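Type I modular polyketide synthase (Streptomyces albus subsp. albus, PDB 6IYR) probably loads an extender acyl unit from coenzyme A onto the acyl carrier protein, through the acyltransferase domain of module 8 of salinomycin synthase. Local coordinates at residues R278-T290 / R374-L386. Numbering follows the deposited sequence.
Sequences RLALASVNGPQST and RNTVRFEDAVRTL
T376 opens the pairing of residues 376-378 with the edge of strand 279-286: its OG1 donates to L281 O at 2.7 Å. This short, weakly bonded parallel strand edges the mixed sheet of the acyltransferase's ferredoxin-like small subdomain, and helix 379-388 follows it directly. With OG1 beside its own backbone N (chi1 -57°), T376 turns CG2 to L281 CG, 4.1 Å away. V377 then bonds through both backbone ends, N to A282 O (2.8 Å) and O from V284 N (2.9 Å, 169° at the hydrogen). Its CB lies against S283 CB on the sheet face where both side chains touch H219 and V377 also touches H323; H219 precedes S220 of the GxSxG pattern, probably the nucleophile elbow, so this edge backs the likely active site. A282 and S283 both face V291, a classic bulge on the far side of the strand. At F379 the chain turns helical. The phenyl ring presents its edge to N285 O in the ring plane, while one face carries V383 CG2. N285 stands across it, amide and ring planes 76° apart, and OD1 accepts from H219 NE2. E380 N, in the first turn of the helix, donates to V284 O at 2.9 Å, tying helix start to strand. Its extended side chain runs past G286, bringing OE1 to V284 CG1 and OE2 alongside P287 CA. R384, one turn on, holds OE2 of E380 by a salt bridge, NE 2.8 Å away on its anti side and out of the carboxylate plane, and NH1 comes to 4.0 Å from P287 CB.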
# COMPACT_ATOMS: atom_id res chain seq x y z
N ARG A 278 -2.25 -23.34 20.27
CA ARG A 278 -1.38 -23.75 19.19
C ARG A 278 -1.67 -22.98 17.88
O ARG A 278 -0.89 -23.05 16.96
CB ARG A 278 -1.47 -25.26 18.95
CG ARG A 278 -1.12 -26.11 20.15
CD ARG A 278 -1.18 -27.58 19.80
NE ARG A 278 -0.13 -27.92 18.86
CZ ARG A 278 -0.27 -28.74 17.84
NH1 ARG A 278 0.76 -28.95 17.05
NH2 ARG A 278 -1.42 -29.33 17.61
N LEU A 279 -2.81 -22.30 17.83
CA LEU A 279 -3.27 -21.52 16.68
C LEU A 279 -3.88 -20.23 17.19
O LEU A 279 -4.21 -20.13 18.37
CB LEU A 279 -4.34 -22.25 15.87
CG LEU A 279 -3.90 -23.51 15.12
CD1 LEU A 279 -5.07 -24.10 14.37
CD2 LEU A 279 -2.73 -23.24 14.17
N ALA A 280 -3.92 -19.21 16.35
CA ALA A 280 -4.55 -17.96 16.72
C ALA A 280 -5.11 -17.33 15.46
O ALA A 280 -4.59 -17.52 14.34
CB ALA A 280 -3.56 -17.04 17.40
N LEU A 281 -6.19 -16.58 15.62
CA LEU A 281 -6.71 -15.76 14.53
C LEU A 281 -5.85 -14.50 14.36
O LEU A 281 -5.84 -13.60 15.20
CB LEU A 281 -8.17 -15.39 14.77
CG LEU A 281 -8.75 -14.59 13.58
CD1 LEU A 281 -8.64 -15.32 12.26
CD2 LEU A 281 -10.20 -14.28 13.89
N ALA A 282 -4.97 -14.51 13.36
CA ALA A 282 -3.99 -13.44 13.26
C ALA A 282 -4.55 -12.22 12.52
O ALA A 282 -4.30 -11.08 12.91
CB ALA A 282 -2.73 -13.93 12.60
N SER A 283 -5.36 -12.44 11.48
CA SER A 283 -5.87 -11.28 10.77
C SER A 283 -7.15 -11.61 10.08
O SER A 283 -7.36 -12.75 9.65
CB SER A 283 -4.79 -10.73 9.79
OG SER A 283 -4.71 -11.48 8.62
N VAL A 284 -8.05 -10.64 10.07
CA VAL A 284 -9.27 -10.72 9.26
C VAL A 284 -9.21 -9.65 8.19
O VAL A 284 -9.33 -8.46 8.50
CB VAL A 284 -10.51 -10.47 10.12
CG1 VAL A 284 -11.79 -10.61 9.30
CG2 VAL A 284 -10.50 -11.43 11.30
N ASN A 285 -9.05 -10.09 6.95
CA ASN A 285 -8.76 -9.22 5.84
C ASN A 285 -9.92 -8.97 4.88
O ASN A 285 -9.83 -8.09 4.05
CB ASN A 285 -7.58 -9.77 5.08
CG ASN A 285 -6.36 -9.86 5.95
OD1 ASN A 285 -6.23 -9.11 6.89
ND2 ASN A 285 -5.58 -10.88 5.76
N GLY A 286 -11.00 -9.74 5.02
CA GLY A 286 -12.18 -9.61 4.17
C GLY A 286 -13.23 -10.58 4.66
O GLY A 286 -12.94 -11.44 5.47
N PRO A 287 -14.48 -10.43 4.21
CA PRO A 287 -15.54 -11.30 4.71
C PRO A 287 -15.30 -12.81 4.50
O PRO A 287 -15.91 -13.61 5.19
CB PRO A 287 -16.78 -10.84 3.91
CG PRO A 287 -16.25 -10.12 2.73
CD PRO A 287 -14.93 -9.54 3.13
N GLN A 288 -14.44 -13.18 3.56
CA GLN A 288 -14.07 -14.60 3.36
C GLN A 288 -12.57 -14.80 3.30
O GLN A 288 -12.07 -15.66 2.57
CB GLN A 288 -14.68 -15.11 2.07
CG GLN A 288 -16.19 -15.17 2.11
CD GLN A 288 -16.70 -16.51 2.59
OE1 GLN A 288 -17.50 -16.57 3.52
NE2 GLN A 288 -16.21 -17.59 1.98
N SER A 289 -11.84 -14.05 4.12
CA SER A 289 -10.44 -13.98 3.96
C SER A 289 -9.74 -13.71 5.30
O SER A 289 -9.85 -12.62 5.86
CB SER A 289 -10.19 -12.92 2.89
OG SER A 289 -8.83 -12.71 2.75
N THR A 290 -9.10 -14.74 5.86
CA THR A 290 -8.51 -14.66 7.19
C THR A 290 -7.15 -15.32 7.17
O THR A 290 -6.83 -16.07 6.24
CB THR A 290 -9.34 -15.41 8.24
OG1 THR A 290 -9.15 -16.81 8.01
CG2 THR A 290 -10.80 -15.10 8.14
N ARG A 374 0.54 -8.56 19.30
CA ARG A 374 -0.07 -9.67 20.01
C ARG A 374 -1.46 -10.01 19.53
O ARG A 374 -1.87 -11.17 19.56
CB ARG A 374 -0.11 -9.35 21.52
CG ARG A 374 -0.89 -10.38 22.33
CD ARG A 374 -0.18 -11.72 22.36
NE ARG A 374 -0.92 -12.73 23.16
CZ ARG A 374 -1.91 -13.47 22.68
NH1 ARG A 374 -2.41 -13.26 21.47
NH2 ARG A 374 -2.41 -14.44 23.42
N ASN A 375 -2.19 -9.04 19.03
CA ASN A 375 -3.59 -9.24 18.78
C ASN A 375 -3.99 -9.33 17.31
O ASN A 375 -3.26 -8.87 16.45
CB ASN A 375 -4.37 -8.13 19.46
CG ASN A 375 -4.39 -8.34 20.97
OD1 ASN A 375 -5.10 -9.20 21.46
ND2 ASN A 375 -3.42 -7.79 21.61
N THR A 376 -5.21 -9.76 17.07
CA THR A 376 -5.76 -9.93 15.74
C THR A 376 -5.79 -8.59 14.98
O THR A 376 -6.08 -7.55 15.54
CB THR A 376 -7.20 -10.49 15.83
OG1 THR A 376 -7.19 -11.72 16.53
CG2 THR A 376 -7.81 -10.73 14.48
N VAL A 377 -5.46 -8.64 13.70
CA VAL A 377 -5.50 -7.45 12.89
C VAL A 377 -6.91 -7.40 12.32
O VAL A 377 -7.28 -8.21 11.50
CB VAL A 377 -4.50 -7.54 11.74
CG1 VAL A 377 -4.64 -6.36 10.80
CG2 VAL A 377 -3.09 -7.68 12.25
N ARG A 378 -7.70 -6.44 12.78
CA ARG A 378 -9.06 -6.30 12.30
C ARG A 378 -9.16 -5.40 11.07
O ARG A 378 -9.74 -4.33 11.11
CB ARG A 378 -9.95 -5.79 13.43
CG ARG A 378 -9.64 -6.46 14.75
CD ARG A 378 -10.76 -6.31 15.76
NE ARG A 378 -10.37 -6.92 17.03
CZ ARG A 378 -10.63 -8.17 17.38
NH1 ARG A 378 -10.22 -8.62 18.56
NH2 ARG A 378 -11.31 -8.96 16.56
N PHE A 379 -8.55 -5.85 9.99
CA PHE A 379 -8.52 -5.09 8.76
C PHE A 379 -9.87 -4.89 8.09
O PHE A 379 -10.23 -3.78 7.76
CB PHE A 379 -7.51 -5.69 7.80
CG PHE A 379 -7.26 -4.86 6.60
CD1 PHE A 379 -6.50 -3.72 6.68
CD2 PHE A 379 -7.76 -5.24 5.38
CE1 PHE A 379 -6.26 -2.96 5.56
CE2 PHE A 379 -7.53 -4.48 4.27
CZ PHE A 379 -6.78 -3.35 4.36
N GLU A 380 -10.66 -5.95 8.01
CA GLU A 380 -11.97 -5.87 7.37
C GLU A 380 -12.87 -4.89 8.09
O GLU A 380 -13.58 -4.14 7.46
CB GLU A 380 -12.65 -7.24 7.31
CG GLU A 380 -14.09 -7.17 6.82
CD GLU A 380 -14.89 -8.43 7.08
OE1 GLU A 380 -14.38 -9.37 7.70
OE2 GLU A 380 -16.05 -8.47 6.67
N ASP A 381 -12.81 -4.91 9.40
CA ASP A 381 -13.60 -4.05 10.23
C ASP A 381 -13.30 -2.59 9.95
O ASP A 381 -14.19 -1.80 9.84
CB ASP A 381 -13.20 -4.33 11.65
CG ASP A 381 -14.36 -4.60 12.52
OD1 ASP A 381 -14.47 -5.75 12.96
OD2 ASP A 381 -15.13 -3.65 12.75
N ALA A 382 -12.03 -2.27 9.84
CA ALA A 382 -11.63 -0.93 9.56
C ALA A 382 -12.13 -0.49 8.19
O ALA A 382 -12.64 0.60 8.05
CB ALA A 382 -10.13 -0.82 9.61
N VAL A 383 -12.02 -1.36 7.21
CA VAL A 383 -12.47 -1.03 5.88
C VAL A 383 -13.97 -0.77 5.86
O VAL A 383 -14.42 0.17 5.26
CB VAL A 383 -12.09 -2.11 4.85
CG1 VAL A 383 -12.76 -1.82 3.52
CG2 VAL A 383 -10.59 -2.19 4.69
N ARG A 384 -14.72 -1.59 6.58
CA ARG A 384 -16.16 -1.43 6.66
C ARG A 384 -16.50 -0.09 7.30
O ARG A 384 -17.39 0.58 6.87
CB ARG A 384 -16.79 -2.59 7.41
CG ARG A 384 -16.95 -3.84 6.56
CD ARG A 384 -17.56 -4.98 7.34
NE ARG A 384 -17.69 -6.17 6.52
CZ ARG A 384 -18.78 -6.46 5.83
NH1 ARG A 384 -18.83 -7.56 5.10
NH2 ARG A 384 -19.82 -5.66 5.88
N THR A 385 -15.76 0.27 8.34
CA THR A 385 -15.96 1.54 9.00
C THR A 385 -15.77 2.69 8.01
O THR A 385 -16.61 3.60 7.94
CB THR A 385 -14.97 1.66 10.15
OG1 THR A 385 -15.41 0.77 11.17
CG2 THR A 385 -14.92 3.06 10.72
N LEU A 386 -14.72 2.62 7.20
CA LEU A 386 -14.42 3.71 6.27
C LEU A 386 -15.43 3.80 5.12
O LEU A 386 -15.86 4.88 4.73
CB LEU A 386 -12.99 3.61 5.74
CG LEU A 386 -12.00 3.76 6.89
CD1 LEU A 386 -10.58 3.43 6.50
CD2 LEU A 386 -12.02 5.18 7.42